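Putative methylthioribose-1-phosphate isomerase (Pyrococcus horikoshii OT3, PDB 6A34) probably catalyses the interconversion of 5-methylthioribose 1-phosphate and 5-methylthioribulose 1-phosphate, an aldose-ketose isomerisation in the methionine salvage pathway. Local coordinates at residues I3-T6 with P7-T11; V144-N147 with L148-H152; E297-S300 with P301-L305. All coordinates share one frame; numbering follows the deposited sequence.

Overall arrangement
Contact 1 (3-6 with 7-11) and contact 2 (144-147 with 148-152) are neighbours, with centres about 10 Å apart. Contact 1 caps the short first helix, and contact 2 is a stretch of helix 125-157 against which that helix packs. Pro7 CD lies 3.7 Å from Leu148 CD1. Contact 3 (297-300 with 301-305) lies on the opposite side of the chain's centre, its own centre about 38 Å from that of contact 1 and about 33 Å from that of contact 2. The predicted substrate site comes closest to contact 3: the side chains of Arg299 and Lys258 are about 3 Å apart. In contact 2, the side chain of Asn147 is about 10 Å from Gly58, a predicted substrate-binding residue. Contact 1 lies away from the site.

Contact 1 of 3, residues I3-T6 with P7-T11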
loop_
_atom_site.group_PDB
_atom_site.type_symbol
_atom_site.label_atom_id
_atom_site.label_comp_id
_atom_site.label_asym_id
_atom_site.label_seq_id
_atom_site.Cartn_x
_atom_site.Cartn_y
_atom_site.Cartn_z
ATOM N N ILE A 3 24.831 -12.106 -25.363
ATOM C CA ILE A 3 23.683 -11.279 -25.614
ATOM C C ILE A 3 22.968 -11.858 -26.843
ATOM O O ILE A 3 23.526 -11.853 -27.934
ATOM C CB ILE A 3 24.118 -9.809 -25.824
ATOM C CG1 ILE A 3 25.065 -9.311 -24.725
ATOM C CG2 ILE A 3 22.910 -8.907 -25.978
ATOM C CD1 ILE A 3 24.668 -9.702 -23.328
ATOM N N ARG A 4 21.746 -12.357 -26.631
ATOM C CA ARG A 4 20.946 -13.044 -27.619
ATOM C C ARG A 4 19.918 -12.087 -28.238
ATOM O O ARG A 4 19.342 -12.398 -29.291
ATOM C CB ARG A 4 20.217 -14.238 -26.982
ATOM C CG ARG A 4 21.138 -15.342 -26.471
ATOM C CD ARG A 4 20.465 -16.369 -25.555
ATOM N NE ARG A 4 19.925 -15.824 -24.304
ATOM C CZ ARG A 4 18.639 -15.882 -23.950
ATOM N NH1 ARG A 4 17.715 -16.247 -24.836
ATOM N NH2 ARG A 4 18.291 -15.593 -22.700
ATOM N N TYR A 5 19.642 -10.961 -27.572
ATOM C CA TYR A 5 18.610 -10.031 -28.029
ATOM C C TYR A 5 19.205 -8.625 -28.176
ATOM O O TYR A 5 20.128 -8.272 -27.470
ATOM C CB TYR A 5 17.397 -10.035 -27.093
ATOM C CG TYR A 5 16.649 -11.344 -27.003
ATOM C CD1 TYR A 5 15.771 -11.739 -28.004
ATOM C CD2 TYR A 5 16.798 -12.179 -25.901
ATOM C CE1 TYR A 5 15.073 -12.933 -27.920
ATOM C CE2 TYR A 5 16.122 -13.379 -25.806
ATOM C CZ TYR A 5 15.261 -13.756 -26.822
ATOM O OH TYR A 5 14.569 -14.925 -26.729
ATOM N N THR A 6 18.672 -7.869 -29.144
ATOM C CA THR A 6 18.879 -6.430 -29.279
ATOM C C THR A 6 17.766 -5.704 -28.523
ATOM O O THR A 6 16.701 -6.270 -28.280
ATOM C CB THR A 6 18.879 -6.002 -30.757
ATOM O OG1 THR A 6 17.564 -6.255 -31.235
ATOM C CG2 THR A 6 19.891 -6.726 -31.630
ATOM N N PRO A 7 17.971 -4.431 -28.128
ATOM C CA PRO A 7 16.913 -3.635 -27.517
ATOM C C PRO A 7 15.577 -3.719 -28.245
ATOM O O PRO A 7 14.585 -3.882 -27.591
ATOM C CB PRO A 7 17.471 -2.219 -27.597
ATOM C CG PRO A 7 18.941 -2.422 -27.416
ATOM C CD PRO A 7 19.243 -3.699 -28.173
ATOM N N LYS A 8 15.599 -3.688 -29.581
ATOM C CA LYS A 8 14.382 -3.586 -30.405
ATOM C C LYS A 8 13.628 -4.905 -30.409
ATOM O O LYS A 8 12.424 -4.925 -30.638
ATOM C CB LYS A 8 14.693 -3.202 -31.857
ATOM C CG LYS A 8 14.493 -1.722 -32.163
ATOM C CD LYS A 8 15.219 -1.219 -33.405
ATOM C CE LYS A 8 14.912 0.239 -33.688
ATOM N NZ LYS A 8 15.820 0.818 -34.711
ATOM N N GLU A 9 14.335 -5.998 -30.141
ATOM C CA GLU A 9 13.666 -7.286 -30.002
ATOM C C GLU A 9 13.002 -7.423 -28.621
ATOM O O GLU A 9 12.155 -8.300 -28.465
ATOM C CB GLU A 9 14.645 -8.440 -30.253
ATOM C CG GLU A 9 15.054 -8.572 -31.706
ATOM C CD GLU A 9 16.155 -9.585 -31.964
ATOM O OE1 GLU A 9 17.110 -9.644 -31.180
ATOM O OE2 GLU A 9 16.055 -10.307 -32.966
ATOM N N LEU A 10 13.407 -6.600 -27.636
ATOM C CA LEU A 10 12.961 -6.734 -26.221
ATOM C C LEU A 10 11.801 -5.781 -25.888
ATOM O O LEU A 10 10.997 -6.067 -25.010
ATOM C CB LEU A 10 14.160 -6.486 -25.305
ATOM C CG LEU A 10 15.200 -7.610 -25.281
ATOM C CD1 LEU A 10 16.377 -7.206 -24.424
ATOM C CD2 LEU A 10 14.612 -8.933 -24.798
ATOM N N THR A 11 11.705 -4.648 -26.588
ATOM C CA THR A 11 10.671 -3.655 -26.298
ATOM C C THR A 11 10.221 -2.985 -27.596
ATOM O O THR A 11 10.976 -2.920 -28.542
ATOM C CB THR A 11 11.175 -2.569 -25.341
ATOM O OG1 THR A 11 10.045 -1.793 -24.923
ATOM C CG2 THR A 11 12.217 -1.675 -25.982
HETATM O O HOH W 1 19.341 -11.122 -31.630
#
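Thr6, the N-cap, and Glu9 form a capping box at the start of the short, weakly bonded helix 7-10. Glu9 reaches back to the cap residue, and Thr6 N donates to Glu9 OE1 at 3.1 Å. This bond is nearly straight, with an N-H...O angle of 168°. It meets OE1 on the anti side of the carboxylate, 16° out of its plane. Glu9 CG stands beside its own backbone N, and the chain beyond it is extended, which carries OE1 back over the cap. The return bond of the box is weaker: Glu9 N gives a weak bond to Thr6 OG1 at 3.4 Å. The Thr6 hydroxyl sits between its backbone N and carbonyl carbon (chi1 65°), where it faces the first turn. Thr6 OG1 also makes a weak bond to Glu9 OE1. The carbonyl Thr6 O accepts weak bonds from Glu9 N and Leu10 N.

Tyr5 lies beside the box. Its CB rests 3.7 Å from Leu10 CG, and the two side chains cross at about a right angle. Leu10 CD2 approaches the tyrosine ring obliquely, 3.9 Å from Tyr5 CG. The hydroxyl of Tyr5 leaves the contact and bonds Asp190, which also forms a salt bridge with Arg4. Pro7 and Leu10 both pack on Leu148 of helix 125-157.

A water donates to both Arg4 O and Glu9 OE1, at 2.7 Å from each. Glu9 OE1 therefore has three donors: this water, the Thr6 amide and, weakly, the Thr6 hydroxyl. Together they probably limit rotation of the carboxylate. Concentrating these donors on one oxygen should favour the ionised form of Glu9, and the negative charge would suit the amino end of a helix.

Contact 2 of 3, residues V144-N147 with L148-H152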
loop_
_atom_site.group_PDB
_atom_site.type_symbol
_atom_site.label_atom_id
_atom_site.label_comp_id
_atom_site.label_asym_id
_atom_site.label_seq_id
_atom_site.Cartn_x
_atom_site.Cartn_y
_atom_site.Cartn_z
ATOM N N VAL A 144 22.291 1.645 -21.855
ATOM C CA VAL A 144 21.511 0.674 -22.580
ATOM C C VAL A 144 22.271 -0.646 -22.614
ATOM O O VAL A 144 21.637 -1.700 -22.483
ATOM C CB VAL A 144 21.085 1.150 -23.982
ATOM C CG1 VAL A 144 20.304 0.074 -24.736
ATOM C CG2 VAL A 144 20.240 2.407 -23.906
ATOM N N GLU A 145 23.602 -0.604 -22.728
ATOM C CA GLU A 145 24.308 -1.877 -22.869
ATOM C C GLU A 145 24.509 -2.529 -21.494
ATOM O O GLU A 145 24.515 -3.739 -21.392
ATOM C CB GLU A 145 25.529 -1.789 -23.789
ATOM C CG GLU A 145 26.557 -0.734 -23.485
ATOM C CD GLU A 145 27.429 -0.353 -24.684
ATOM O OE1 GLU A 145 28.501 0.231 -24.463
ATOM O OE2 GLU A 145 27.019 -0.603 -25.836
ATOM N N ALA A 146 24.560 -1.734 -20.433
ATOM C CA ALA A 146 24.581 -2.270 -19.074
ATOM C C ALA A 146 23.270 -3.022 -18.838
ATOM O O ALA A 146 23.260 -4.110 -18.304
ATOM C CB ALA A 146 24.776 -1.159 -18.075
ATOM N N ASN A 147 22.165 -2.451 -19.311
ATOM C CA ASN A 147 20.844 -3.013 -19.104
ATOM C C ASN A 147 20.708 -4.314 -19.894
ATOM O O ASN A 147 20.130 -5.292 -19.391
ATOM C CB ASN A 147 19.743 -2.008 -19.432
ATOM C CG ASN A 147 19.773 -0.838 -18.481
ATOM O OD1 ASN A 147 20.321 -0.950 -17.379
ATOM N ND2 ASN A 147 19.171 0.268 -18.885
ATOM N N LEU A 148 21.276 -4.344 -21.101
ATOM C CA LEU A 148 21.209 -5.541 -21.903
ATOM C C LEU A 148 21.884 -6.718 -21.177
ATOM O O LEU A 148 21.342 -7.814 -21.118
ATOM C CB LEU A 148 21.881 -5.280 -23.242
ATOM C CG LEU A 148 20.966 -4.795 -24.348
ATOM C CD1 LEU A 148 21.799 -4.414 -25.577
ATOM C CD2 LEU A 148 19.942 -5.855 -24.700
ATOM N N ARG A 149 23.067 -6.473 -20.629
ATOM C CA ARG A 149 23.823 -7.484 -19.908
ATOM C C ARG A 149 23.050 -7.935 -18.659
ATOM O O ARG A 149 22.882 -9.144 -18.441
ATOM C CB ARG A 149 25.207 -6.945 -19.539
ATOM C CG ARG A 149 26.156 -6.779 -20.725
ATOM C CD ARG A 149 27.564 -6.376 -20.338
ATOM N NE ARG A 149 27.662 -5.201 -19.470
ATOM C CZ ARG A 149 27.907 -3.962 -19.889
ATOM N NH1 ARG A 149 27.857 -3.693 -21.183
ATOM N NH2 ARG A 149 28.218 -3.011 -19.015
ATOM N N MET A 150 22.585 -6.976 -17.847
ATOM C CA MET A 150 21.821 -7.299 -16.629
ATOM C C MET A 150 20.660 -8.242 -16.970
ATOM O O MET A 150 20.411 -9.175 -16.262
ATOM C CB MET A 150 21.212 -6.046 -15.999
ATOM C CG MET A 150 22.023 -5.434 -14.898
ATOM S SD MET A 150 21.243 -3.845 -14.454
ATOM C CE MET A 150 22.225 -2.680 -15.397
ATOM N N GLY A 151 19.924 -7.940 -18.042
ATOM C CA GLY A 151 18.730 -8.683 -18.411
ATOM C C GLY A 151 19.045 -10.145 -18.653
ATOM O O GLY A 151 18.308 -11.032 -18.198
ATOM N N HIS A 152 20.125 -10.387 -19.411
ATOM C CA HIS A 152 20.523 -11.745 -19.804
ATOM C C HIS A 152 21.099 -12.482 -18.591
ATOM O O HIS A 152 20.789 -13.668 -18.414
ATOM C CB HIS A 152 21.491 -11.748 -21.008
ATOM C CG HIS A 152 20.855 -11.296 -22.277
ATOM N ND1 HIS A 152 20.692 -9.961 -22.585
ATOM C CD2 HIS A 152 20.266 -11.985 -23.279
ATOM C CE1 HIS A 152 20.057 -9.852 -23.745
ATOM N NE2 HIS A 152 19.776 -11.076 -24.186
#
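Arg149 folds back along helix 125-157 and lays its guanidinium over the backbone of the preceding turn. One face of the group meets Ala146 CA, 3.7 Å above the plane and offset toward the rim. Arg149 NH1 lies 3.3 Å from Glu145 O, but the angle is too poor for a hydrogen bond. A bend in the arginine chain at chi3 (-52°) turns the guanidinium onto this backbone. Glu145 runs side by side with Arg149, pointing the same way. Their flat groups are turned 50° apart, and the charges do not touch: Glu145 OE1 stays 5.2 Å from Arg149 NH1. The salt bridge of Arg149 goes instead to Asp337.

Asn147 and Met150 make a second side-by-side pair. Met150 CE is 3.2 Å from Asn147 OD1 and 4.0 Å from Ala146 CB. A bend at chi3 brings this methyl back toward the earlier turn. His176 O accepts from Asn147 ND2.

Beneath these side chains the amides of residues 148 to 151 donate to the carbonyls four residues earlier. Met150 N donates to Ala146 O at 3.0 Å. His152 adds a side-chain bond, with ND1 donating to Leu148 O at 2.7 Å. That oxygen lies only 4° out of the imidazole plane. This part of helix 125-157 is largely buried. Val144 and Leu148 pack on Pro7 of helix 7-10, and Leu148 also on Leu10.

The bond from His152 shows that ND1 carries a proton; it does not settle the state of NE2. Any attraction between Glu145 and Arg149 is probably weak at this distance. The guanidinium is probably placed mainly by its packing on the helix backbone and by its bridge to Asp337.

Contact 3 of 3, residues E297-S300 with P301-L305; sequences EERS and PEEVL
Residues 297-300 are extended and lead straight into the turn that opens helix 302-305. Glu303 N donates to Ser300 O at 3.2 Å, from above the carbonyl plane. Farther on, Pro301 O accepts from both Val304 N and Leu305 N.

Ser300 makes the side-chain cap. Its OG accepts from Glu302 N at 3.0 Å, with an N-H...O angle of 156°. A chi1 of 162° swings the hydroxyl beside the carbonyl carbon, on the side where the chain turns into the helix. Glu302 CB lies 3.4 Å from Ser300 OG.

Arg299 and Glu303 meet through the aliphatic part of the arginine. Glu303 OE1 is 3.5 Å from Arg299 CB, and the guanidinium and carboxylate planes stand 84° apart. The arginine head reaches back to Glu297. NE and NH1 grip the single oxygen Glu297 OE2 side-on, from the same face of the carboxylate. The Arg299 NE to Glu297 OE2 distance is 2.7 Å, part of a salt bridge. That oxygen lies in the guanidinium plane, at its edge. Glu303 OE1 bonds Asn320, and Glu302 forms a salt bridge with Arg311. Val304 packs on Leu224 of the second subunit.

Arg299 NH2 also comes close to NZ of Lys258, a predicted substrate-binding residue. The Glu297 carboxylate probably balances part of this positive charge. The arrangement is a serine-capped helix start, preceded by an extended segment that reaches the edge of the predicted substrate site.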
loop_
_atom_site.group_PDB
_atom_site.type_symbol
_atom_site.label_atom_id
_atom_site.label_comp_id
_atom_site.label_asym_id
_atom_site.label_seq_id
_atom_site.Cartn_x
_atom_site.Cartn_y
_atom_site.Cartn_z
ATOM N N GLU A 297 15.964 9.483 3.602
ATOM C CA GLU A 297 15.232 10.592 3.064
ATOM C C GLU A 297 13.719 10.446 3.347
ATOM O O GLU A 297 13.104 9.418 3.099
ATOM C CB GLU A 297 15.518 10.617 1.564
ATOM C CG GLU A 297 15.055 11.883 0.855
ATOM C CD GLU A 297 15.119 11.754 -0.652
ATOM O OE1 GLU A 297 15.984 10.979 -1.135
ATOM O OE2 GLU A 297 14.304 12.403 -1.332
ATOM N N GLU A 298 13.110 11.499 3.889
ATOM C CA GLU A 298 11.675 11.603 4.022
ATOM C C GLU A 298 11.177 12.620 3.004
ATOM O O GLU A 298 11.822 13.617 2.769
ATOM C CB GLU A 298 11.271 12.054 5.420
ATOM C CG GLU A 298 11.888 11.206 6.501
ATOM C CD GLU A 298 11.632 11.676 7.920
ATOM O OE1 GLU A 298 12.514 11.424 8.789
ATOM O OE2 GLU A 298 10.538 12.260 8.160
ATOM N N ARG A 299 10.009 12.366 2.424
ATOM C CA ARG A 299 9.457 13.291 1.458
ATOM C C ARG A 299 8.161 13.879 2.014
ATOM O O ARG A 299 7.768 13.562 3.132
ATOM C CB ARG A 299 9.283 12.598 0.109
ATOM C CG ARG A 299 10.622 12.233 -0.497
ATOM C CD ARG A 299 10.522 11.648 -1.878
ATOM N NE ARG A 299 11.891 11.607 -2.366
ATOM C CZ ARG A 299 12.321 10.891 -3.398
ATOM N NH1 ARG A 299 13.618 10.889 -3.670
ATOM N NH2 ARG A 299 11.477 10.168 -4.124
ATOM N N SER A 300 7.554 14.769 1.221
ATOM C CA SER A 300 6.453 15.575 1.654
ATOM C C SER A 300 5.338 14.683 2.173
ATOM O O SER A 300 5.018 13.643 1.590
ATOM C CB SER A 300 5.936 16.454 0.549
ATOM O OG SER A 300 4.628 16.919 0.872
ATOM N N PRO A 301 4.686 15.097 3.271
ATOM C CA PRO A 301 3.537 14.358 3.783
ATOM C C PRO A 301 2.363 14.311 2.780
ATOM O O PRO A 301 1.502 13.426 2.854
ATOM C CB PRO A 301 3.230 15.095 5.099
ATOM C CG PRO A 301 3.738 16.504 4.865
ATOM C CD PRO A 301 5.005 16.313 4.043
ATOM N N GLU A 302 2.365 15.205 1.790
ATOM C CA GLU A 302 1.306 15.243 0.758
ATOM C C GLU A 302 1.301 13.960 -0.083
ATOM O O GLU A 302 0.245 13.559 -0.547
ATOM C CB GLU A 302 1.448 16.469 -0.145
ATOM C CG GLU A 302 1.201 17.788 0.602
ATOM C CD GLU A 302 -0.215 17.999 1.137
ATOM O OE1 GLU A 302 -1.165 17.950 0.335
ATOM O OE2 GLU A 302 -0.359 18.252 2.345
ATOM N N GLU A 303 2.464 13.351 -0.318
ATOM C CA GLU A 303 2.514 12.095 -1.040
ATOM C C GLU A 303 1.655 11.011 -0.356
ATOM O O GLU A 303 1.164 10.135 -1.032
ATOM C CB GLU A 303 3.947 11.585 -1.155
ATOM C CG GLU A 303 4.855 12.433 -2.022
ATOM C CD GLU A 303 6.237 11.797 -2.190
ATOM O OE1 GLU A 303 6.583 10.886 -1.398
ATOM O OE2 GLU A 303 6.964 12.207 -3.109
ATOM N N VAL A 304 1.462 11.084 0.969
ATOM C CA VAL A 304 0.615 10.090 1.701
ATOM C C VAL A 304 -0.843 10.581 1.875
ATOM O O VAL A 304 -1.769 9.753 1.857
ATOM C CB VAL A 304 1.252 9.725 3.055
ATOM C CG1 VAL A 304 0.344 8.841 3.889
ATOM C CG2 VAL A 304 2.625 9.065 2.871
ATOM N N LEU A 305 -1.036 11.891 2.095
ATOM C CA LEU A 305 -2.351 12.487 2.361
ATOM C C LEU A 305 -3.173 12.473 1.074
ATOM O O LEU A 305 -4.380 12.430 1.158
ATOM C CB LEU A 305 -2.206 13.923 2.883
ATOM C CG LEU A 305 -1.453 14.059 4.201
ATOM C CD1 LEU A 305 -1.207 15.512 4.520
ATOM C CD2 LEU A 305 -2.187 13.383 5.345
#